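Local coordinates for uncharacterized protein (PDB 6PTM), which probably hydrolyses carrageenan-derived chains from their ends, as an exo-acting glycoside hydrolase of family GH42, at residues N722-G727 / N763-L768; P243-G248 / H260-Q265. All coordinates share one frame; numbering follows the deposited sequence.

How the interactions relate
The two contacts lie on opposite sides of the chain's centre, with nearest atoms about 37 Å apart. Interaction 2 is a buried contact, although its centre lies about 31 Å from the chain's centre. Interaction 1 is nearer, about 19 Å between the same centres, yet only partly buried, with residues 763-766 partly exposed. They share no helix or strand. Residues 722-727 and 763-768 belong to two neighbouring strands of the C-terminal antiparallel sheet, and backbone hydrogen bonds do most of the joining. In 243-248 with 260-265, side chains do the work instead: a histidine ring at a helix start meets a 3-10 turn through one weak hydrogen bond and apolar packing.

Interaction 1. Residues N722-G727 / N763-L768; sequences NIVNIG and NDVQLL
The side-chain amide of N722 meets L767 at one corner: N722 OD1 lies 4.0 Å from L767 CD1. N722 points to the sheet face that also carries V724, V765 and L767. With CG anti to the backbone N (chi1 178°), its amide lies beside its own carbonyl carbon, and OD1 accepts a hydrogen bond from W494 NE1 on helix 486-498. The amide of N725 serves two purposes. N725 OD1 accepts from G727 N at 2.9 Å, with the donor above the carbonyl plane, and closes an Asx turn. Its ND2 gives to S729 O and, weakly, to L760 O. Between the strands the backbone does the holding. I723 and Q766 form a hydrogen-bonded pair: I723 N reaches Q766 O at 2.9 Å, and Q766 N returns to I723 O at 2.8 Å. N725 N then gives to D764 O at 3.0 Å, and N763 N gives to N725 O at 2.8 Å. Side-chain packing is lighter, with V724 CG2 at 4.4 Å from V765 CG2. W494 also touches V765 and L767 on that face. The pairing is that of two antiparallel neighbours at the middle of a four-stranded C-terminal beta sheet, packed against a helix.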
ATOM      1  N   ASN A 722     -15.419 -14.373   0.504  1.00 14.79           N
ATOM      2  CA  ASN A 722     -14.277 -13.904  -0.300  1.00 13.53           C
ATOM      3  C   ASN A 722     -13.095 -14.822   0.013  1.00 13.16           C
ATOM      4  O   ASN A 722     -12.790 -15.004   1.208  1.00 11.78           O
ATOM      5  CB  ASN A 722     -13.958 -12.456   0.039  1.00 14.13           C
ATOM      6  CG  ASN A 722     -12.756 -11.961  -0.737  1.00 14.75           C
ATOM      7  OD1 ASN A 722     -12.871 -11.704  -1.923  1.00 14.08           O
ATOM      8  ND2 ASN A 722     -11.598 -11.950  -0.101  1.00 15.44           N
ATOM      9  N   ILE A 723     -12.458 -15.400  -1.005  1.00 13.44           N
ATOM     10  CA  ILE A 723     -11.275 -16.283  -0.788  1.00 13.94           C
ATOM     11  C   ILE A 723     -10.224 -15.870  -1.793  1.00 14.59           C
ATOM     12  O   ILE A 723     -10.575 -15.781  -2.987  1.00 14.74           O
ATOM     13  CB  ILE A 723     -11.591 -17.775  -0.933  1.00 14.03           C
ATOM     14  CG1 ILE A 723     -12.860 -18.188  -0.202  1.00 14.47           C
ATOM     15  CG2 ILE A 723     -10.395 -18.578  -0.472  1.00 15.71           C
ATOM     16  CD1 ILE A 723     -13.246 -19.640  -0.477  1.00 15.86           C
ATOM     17  N   VAL A 724      -8.998 -15.626  -1.323  1.00 13.40           N
ATOM     18  CA  VAL A 724      -7.831 -15.461  -2.225  1.00 13.86           C
ATOM     19  C   VAL A 724      -6.772 -16.475  -1.803  1.00 13.78           C
ATOM     20  O   VAL A 724      -6.395 -16.487  -0.641  1.00 13.08           O
ATOM     21  CB  VAL A 724      -7.278 -14.028  -2.165  1.00 12.67           C
ATOM     22  CG1 VAL A 724      -6.172 -13.836  -3.181  1.00 12.91           C
ATOM     23  CG2 VAL A 724      -8.381 -13.012  -2.318  1.00 12.77           C
ATOM     24  N   ASN A 725      -6.297 -17.281  -2.745  1.00 15.25           N
ATOM     25  CA  ASN A 725      -5.183 -18.216  -2.482  1.00 15.32           C
ATOM     26  C   ASN A 725      -3.866 -17.448  -2.628  1.00 15.07           C
ATOM     27  O   ASN A 725      -3.445 -17.188  -3.769  1.00 15.60           O
ATOM     28  CB  ASN A 725      -5.251 -19.444  -3.373  1.00 15.21           C
ATOM     29  CG  ASN A 725      -4.221 -20.478  -2.986  1.00 14.96           C
ATOM     30  OD1 ASN A 725      -3.585 -20.369  -1.936  1.00 14.65           O
ATOM     31  ND2 ASN A 725      -4.072 -21.503  -3.810  1.00 14.27           N
ATOM     32  N   ILE A 726      -3.263 -17.105  -1.491  1.00 15.72           N
ATOM     33  CA  ILE A 726      -1.953 -16.404  -1.385  1.00 18.10           C
ATOM     34  C   ILE A 726      -0.871 -17.488  -1.391  1.00 16.26           C
ATOM     35  O   ILE A 726       0.289 -17.144  -1.547  1.00 14.93           O
ATOM     36  CB  ILE A 726      -1.878 -15.555  -0.101  1.00 22.29           C
ATOM     37  CG1 ILE A 726      -3.085 -14.633   0.064  1.00 26.48           C
ATOM     38  CG2 ILE A 726      -0.596 -14.738  -0.080  1.00 27.15           C
ATOM     39  CD1 ILE A 726      -3.169 -13.982   1.454  1.00 28.21           C
ATOM     40  N   GLY A 727      -1.261 -18.754  -1.242  1.00 16.39           N
ATOM     41  CA  GLY A 727      -0.336 -19.903  -1.215  1.00 18.05           C
ATOM     42  C   GLY A 727       0.296 -20.195  -2.576  1.00 18.35           C
ATOM     43  O   GLY A 727      -0.287 -19.877  -3.631  1.00 16.74           O
ATOM     44  N   ASN A 763      -3.104 -17.524  -6.497  1.00 13.92           N
ATOM     45  CA  ASN A 763      -3.598 -16.202  -6.955  1.00 15.48           C
ATOM     46  C   ASN A 763      -5.085 -16.233  -7.303  1.00 15.44           C
ATOM     47  O   ASN A 763      -5.616 -15.127  -7.536  1.00 14.85           O
ATOM     48  CB  ASN A 763      -2.837 -15.643  -8.165  1.00 15.71           C
ATOM     49  CG  ASN A 763      -1.361 -15.516  -7.899  1.00 16.71           C
ATOM     50  OD1 ASN A 763      -0.969 -14.933  -6.896  1.00 17.14           O
ATOM     51  ND2 ASN A 763      -0.541 -16.133  -8.741  1.00 17.91           N
ATOM     52  N   ASP A 764      -5.772 -17.378  -7.217  1.00 15.77           N
ATOM     53  CA  ASP A 764      -7.220 -17.465  -7.575  1.00 17.11           C
ATOM     54  C   ASP A 764      -8.045 -16.664  -6.550  1.00 15.55           C
ATOM     55  O   ASP A 764      -7.718 -16.649  -5.338  1.00 13.70           O
ATOM     56  CB  ASP A 764      -7.764 -18.896  -7.610  1.00 18.03           C
ATOM     57  CG  ASP A 764      -7.615 -19.631  -8.948  1.00 21.21           C
ATOM     58  OD1 ASP A 764      -7.092 -19.029  -9.917  1.00 23.25           O
ATOM     59  OD2 ASP A 764      -8.107 -20.781  -9.030  1.00 19.86           O
ATOM     60  N   VAL A 765      -9.118 -16.073  -7.036  1.00 14.85           N
ATOM     61  CA  VAL A 765     -10.090 -15.286  -6.238  1.00 14.09           C
ATOM     62  C   VAL A 765     -11.415 -16.012  -6.372  1.00 14.41           C
ATOM     63  O   VAL A 765     -11.859 -16.226  -7.518  1.00 14.45           O
ATOM     64  CB  VAL A 765     -10.207 -13.848  -6.755  1.00 13.83           C
ATOM     65  CG1 VAL A 765     -11.274 -13.080  -5.998  1.00 14.53           C
ATOM     66  CG2 VAL A 765      -8.877 -13.149  -6.661  1.00 13.95           C
ATOM     67  N   GLN A 766     -12.046 -16.320  -5.258  1.00 13.37           N
ATOM     68  CA  GLN A 766     -13.440 -16.789  -5.267  1.00 14.54           C
ATOM     69  C   GLN A 766     -14.321 -15.751  -4.568  1.00 15.24           C
ATOM     70  O   GLN A 766     -13.922 -15.231  -3.500  1.00 13.27           O
ATOM     71  CB  GLN A 766     -13.554 -18.152  -4.608  1.00 15.04           C
ATOM     72  CG  GLN A 766     -12.962 -19.255  -5.464  1.00 15.32           C
ATOM     73  CD  GLN A 766     -13.802 -19.607  -6.658  1.00 14.80           C
ATOM     74  OE1 GLN A 766     -15.015 -19.493  -6.648  1.00 16.03           O
ATOM     75  NE2 GLN A 766     -13.146 -20.133  -7.672  1.00 16.16           N
ATOM     76  N   LEU A 767     -15.455 -15.414  -5.184  1.00 13.73           N
ATOM     77  CA  LEU A 767     -16.468 -14.569  -4.506  1.00 13.71           C
ATOM     78  C   LEU A 767     -17.810 -15.274  -4.689  1.00 13.75           C
ATOM     79  O   LEU A 767     -18.312 -15.346  -5.807  1.00 13.16           O
ATOM     80  CB  LEU A 767     -16.468 -13.158  -5.086  1.00 14.38           C
ATOM     81  CG  LEU A 767     -17.354 -12.148  -4.360  1.00 13.75           C
ATOM     82  CD1 LEU A 767     -16.770 -11.761  -3.016  1.00 13.76           C
ATOM     83  CD2 LEU A 767     -17.550 -10.918  -5.230  1.00 15.11           C
ATOM     84  N   LEU A 768     -18.318 -15.799  -3.594  1.00 13.18           N
ATOM     85  CA  LEU A 768     -19.407 -16.776  -3.560  1.00 13.64           C
ATOM     86  C   LEU A 768     -20.547 -16.233  -2.710  1.00 12.57           C
ATOM     87  O   LEU A 768     -20.314 -15.601  -1.640  1.00 13.18           O
ATOM     88  CB  LEU A 768     -18.878 -18.057  -2.932  1.00 13.89           C
ATOM     89  CG  LEU A 768     -17.671 -18.691  -3.601  1.00 15.21           C
ATOM     90  CD1 LEU A 768     -17.144 -19.828  -2.719  1.00 16.76           C
ATOM     91  CD2 LEU A 768     -18.015 -19.212  -4.984  1.00 15.51           C
TER

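Interaction 2. Residues P243-G248 / H260-Q265; sequences PTVKDG and HPLARQ
A histidine N-cap starts helix 261-278, and this contact packs the capping ring against the 3-10 segment 243-246. H260 ND1 accepts from L262 N at 2.9 Å, in the ring plane and nearly straight (164°). At another point of the ring edge, H260 NE2 makes a weak hydrogen bond to T244 OG1 at 3.1 Å. D242 grips both ends of that bond, OD1 to T244 OG1 and OD2 to H260 NE2. V245 comes over one ring face. Its CG1 sits between the backbone N and the carbonyl carbon (chi1 79°), while CG2, anti to N, is the methyl that meets the ring. V245 CG2 makes a CH-pi contact 4.0 Å from the ring centroid of H260. V245 CA lies above the ring too, 3.6 Å from H260 CD2. V245 CG2 also reaches the first helical turn, 4.2 Å from L262 CB and 4.4 Å from A263 CB. With an alanine at H260, L262 N would probably lose its cap, D242 one partner, and V245 the ring it packs on. Y311 meets the H260 ring, and F234 touches V245. The contact joins the loop that follows helix 236-241 to the start of helix 261-278, with L262 resting on A238 and K241 of helix 236-241.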
ATOM      1  N   PRO A 243      25.408  26.939   1.697  1.00 23.74           N
ATOM      2  CA  PRO A 243      25.646  25.548   1.339  1.00 22.11           C
ATOM      3  C   PRO A 243      25.266  24.571   2.457  1.00 21.42           C
ATOM      4  O   PRO A 243      25.070  23.420   2.136  1.00 21.98           O
ATOM      5  CB  PRO A 243      27.155  25.497   1.044  1.00 24.42           C
ATOM      6  CG  PRO A 243      27.529  26.921   0.673  1.00 23.73           C
ATOM      7  CD  PRO A 243      26.595  27.792   1.476  1.00 24.94           C
ATOM      8  N   THR A 244      25.091  25.023   3.701  1.00 21.46           N
ATOM      9  CA  THR A 244      24.765  24.076   4.795  1.00 21.65           C
ATOM     10  C   THR A 244      23.359  23.523   4.542  1.00 20.82           C
ATOM     11  O   THR A 244      22.999  22.492   5.110  1.00 20.45           O
ATOM     12  CB  THR A 244      24.968  24.684   6.185  1.00 24.73           C
ATOM     13  OG1 THR A 244      24.025  25.735   6.387  1.00 23.95           O
ATOM     14  CG2 THR A 244      26.407  25.132   6.403  1.00 25.26           C
ATOM     15  N   VAL A 245      22.597  24.199   3.696  1.00 19.84           N
ATOM     16  CA  VAL A 245      21.204  23.793   3.385  1.00 21.21           C
ATOM     17  C   VAL A 245      21.186  22.382   2.768  1.00 19.23           C
ATOM     18  O   VAL A 245      20.128  21.735   2.841  1.00 18.96           O
ATOM     19  CB  VAL A 245      20.512  24.876   2.532  1.00 20.79           C
ATOM     20  CG1 VAL A 245      20.921  24.808   1.052  1.00 20.71           C
ATOM     21  CG2 VAL A 245      19.015  24.801   2.729  1.00 22.14           C
ATOM     22  N   LYS A 246      22.319  21.882   2.259  1.00 21.31           N
ATOM     23  CA  LYS A 246      22.448  20.555   1.600  1.00 21.59           C
ATOM     24  C   LYS A 246      22.795  19.474   2.626  1.00 20.89           C
ATOM     25  O   LYS A 246      22.665  18.282   2.286  1.00 19.17           O
ATOM     26  CB  LYS A 246      23.522  20.569   0.509  1.00 23.56           C
ATOM     27  CG  LYS A 246      23.247  21.551  -0.610  1.00 25.43           C
ATOM     28  CD  LYS A 246      22.041  21.160  -1.466  1.00 26.70           C
ATOM     29  CE  LYS A 246      22.192  19.842  -2.203  1.00 26.44           C
ATOM     30  NZ  LYS A 246      20.951  19.557  -2.969  1.00 26.47           N
ATOM     31  N   ASP A 247      23.132  19.843   3.863  1.00 20.53           N
ATOM     32  CA  ASP A 247      23.602  18.836   4.859  1.00 20.22           C
ATOM     33  C   ASP A 247      22.396  18.036   5.374  1.00 18.57           C
ATOM     34  O   ASP A 247      21.257  18.542   5.264  1.00 17.47           O
ATOM     35  CB  ASP A 247      24.353  19.480   6.029  1.00 21.32           C
ATOM     36  CG  ASP A 247      25.597  20.266   5.620  1.00 23.58           C
ATOM     37  OD1 ASP A 247      26.184  19.950   4.591  1.00 23.82           O
ATOM     38  OD2 ASP A 247      25.957  21.179   6.358  1.00 27.24           O
ATOM     39  N   GLY A 248      22.643  16.830   5.892  1.00 16.14           N
ATOM     40  CA  GLY A 248      21.633  15.978   6.525  1.00 16.15           C
ATOM     41  C   GLY A 248      20.427  15.773   5.621  1.00 16.61           C
ATOM     42  O   GLY A 248      19.308  15.960   6.049  1.00 16.35           O
ATOM     43  N   HIS A 260      16.626  23.081   8.210  1.00 17.54           N
ATOM     44  CA  HIS A 260      17.340  24.344   7.865  1.00 18.42           C
ATOM     45  C   HIS A 260      16.317  25.443   7.589  1.00 18.44           C
ATOM     46  O   HIS A 260      15.370  25.207   6.835  1.00 18.80           O
ATOM     47  CB  HIS A 260      18.255  24.141   6.670  1.00 19.47           C
ATOM     48  CG  HIS A 260      19.234  25.253   6.500  1.00 19.36           C
ATOM     49  ND1 HIS A 260      18.836  26.531   6.182  1.00 20.34           N
ATOM     50  CD2 HIS A 260      20.580  25.276   6.612  1.00 21.01           C
ATOM     51  CE1 HIS A 260      19.898  27.309   6.122  1.00 21.43           C
ATOM     52  NE2 HIS A 260      20.995  26.559   6.368  1.00 23.19           N
ATOM     53  N   PRO A 261      16.443  26.663   8.168  1.00 19.13           N
ATOM     54  CA  PRO A 261      15.467  27.735   7.937  1.00 18.82           C
ATOM     55  C   PRO A 261      15.290  28.109   6.468  1.00 18.81           C
ATOM     56  O   PRO A 261      14.215  28.507   6.137  1.00 17.89           O
ATOM     57  CB  PRO A 261      16.012  28.951   8.691  1.00 20.21           C
ATOM     58  CG  PRO A 261      16.801  28.318   9.813  1.00 21.95           C
ATOM     59  CD  PRO A 261      17.407  27.053   9.212  1.00 21.34           C
ATOM     60  N   LEU A 262      16.328  27.984   5.637  1.00 18.67           N
ATOM     61  CA  LEU A 262      16.217  28.404   4.233  1.00 19.73           C
ATOM     62  C   LEU A 262      15.390  27.339   3.496  1.00 21.58           C
ATOM     63  O   LEU A 262      14.676  27.682   2.528  1.00 21.84           O
ATOM     64  CB  LEU A 262      17.616  28.599   3.654  1.00 20.62           C
ATOM     65  CG  LEU A 262      17.649  29.085   2.218  1.00 20.94           C
ATOM     66  CD1 LEU A 262      17.061  30.476   2.125  1.00 21.45           C
ATOM     67  CD2 LEU A 262      19.060  29.046   1.682  1.00 22.37           C
ATOM     68  N   ALA A 263      15.411  26.100   3.975  1.00 21.47           N
ATOM     69  CA  ALA A 263      14.575  25.025   3.406  1.00 21.31           C
ATOM     70  C   ALA A 263      13.109  25.358   3.678  1.00 20.53           C
ATOM     71  O   ALA A 263      12.286  25.254   2.752  1.00 19.37           O
ATOM     72  CB  ALA A 263      14.982  23.685   3.973  1.00 23.00           C
ATOM     73  N   ARG A 264      12.785  25.752   4.911  1.00 19.53           N
ATOM     74  CA  ARG A 264      11.406  26.127   5.300  1.00 19.41           C
ATOM     75  C   ARG A 264      10.943  27.394   4.527  1.00 18.71           C
ATOM     76  O   ARG A 264       9.759  27.429   4.081  1.00 15.78           O
ATOM     77  CB  ARG A 264      11.320  26.254   6.824  1.00 20.90           C
ATOM     78  CG  ARG A 264      11.885  25.031   7.535  1.00 23.19           C
ATOM     79  CD  ARG A 264      10.854  24.268   8.331  1.00 24.18           C
ATOM     80  NE  ARG A 264      11.273  22.906   8.700  1.00 24.31           N
ATOM     81  CZ  ARG A 264      10.646  22.169   9.618  1.00 22.97           C
ATOM     82  NH1 ARG A 264       9.626  22.689  10.288  1.00 23.13           N
ATOM     83  NH2 ARG A 264      11.041  20.932   9.877  1.00 21.36           N
ATOM     84  N   GLN A 265      11.804  28.400   4.365  1.00 19.39           N
ATOM     85  CA  GLN A 265      11.459  29.602   3.550  1.00 19.97           C
ATOM     86  C   GLN A 265      11.074  29.136   2.130  1.00 19.24           C
ATOM     87  O   GLN A 265      10.033  29.573   1.580  1.00 19.03           O
ATOM     88  CB  GLN A 265      12.624  30.601   3.511  1.00 20.74           C
ATOM     89  CG  GLN A 265      12.409  31.759   2.514  1.00 20.49           C
ATOM     90  CD  GLN A 265      13.672  32.566   2.330  1.00 22.74           C
ATOM     91  OE1 GLN A 265      14.317  32.883   3.315  1.00 21.48           O
ATOM     92  NE2 GLN A 265      14.080  32.828   1.082  1.00 20.59           N
TER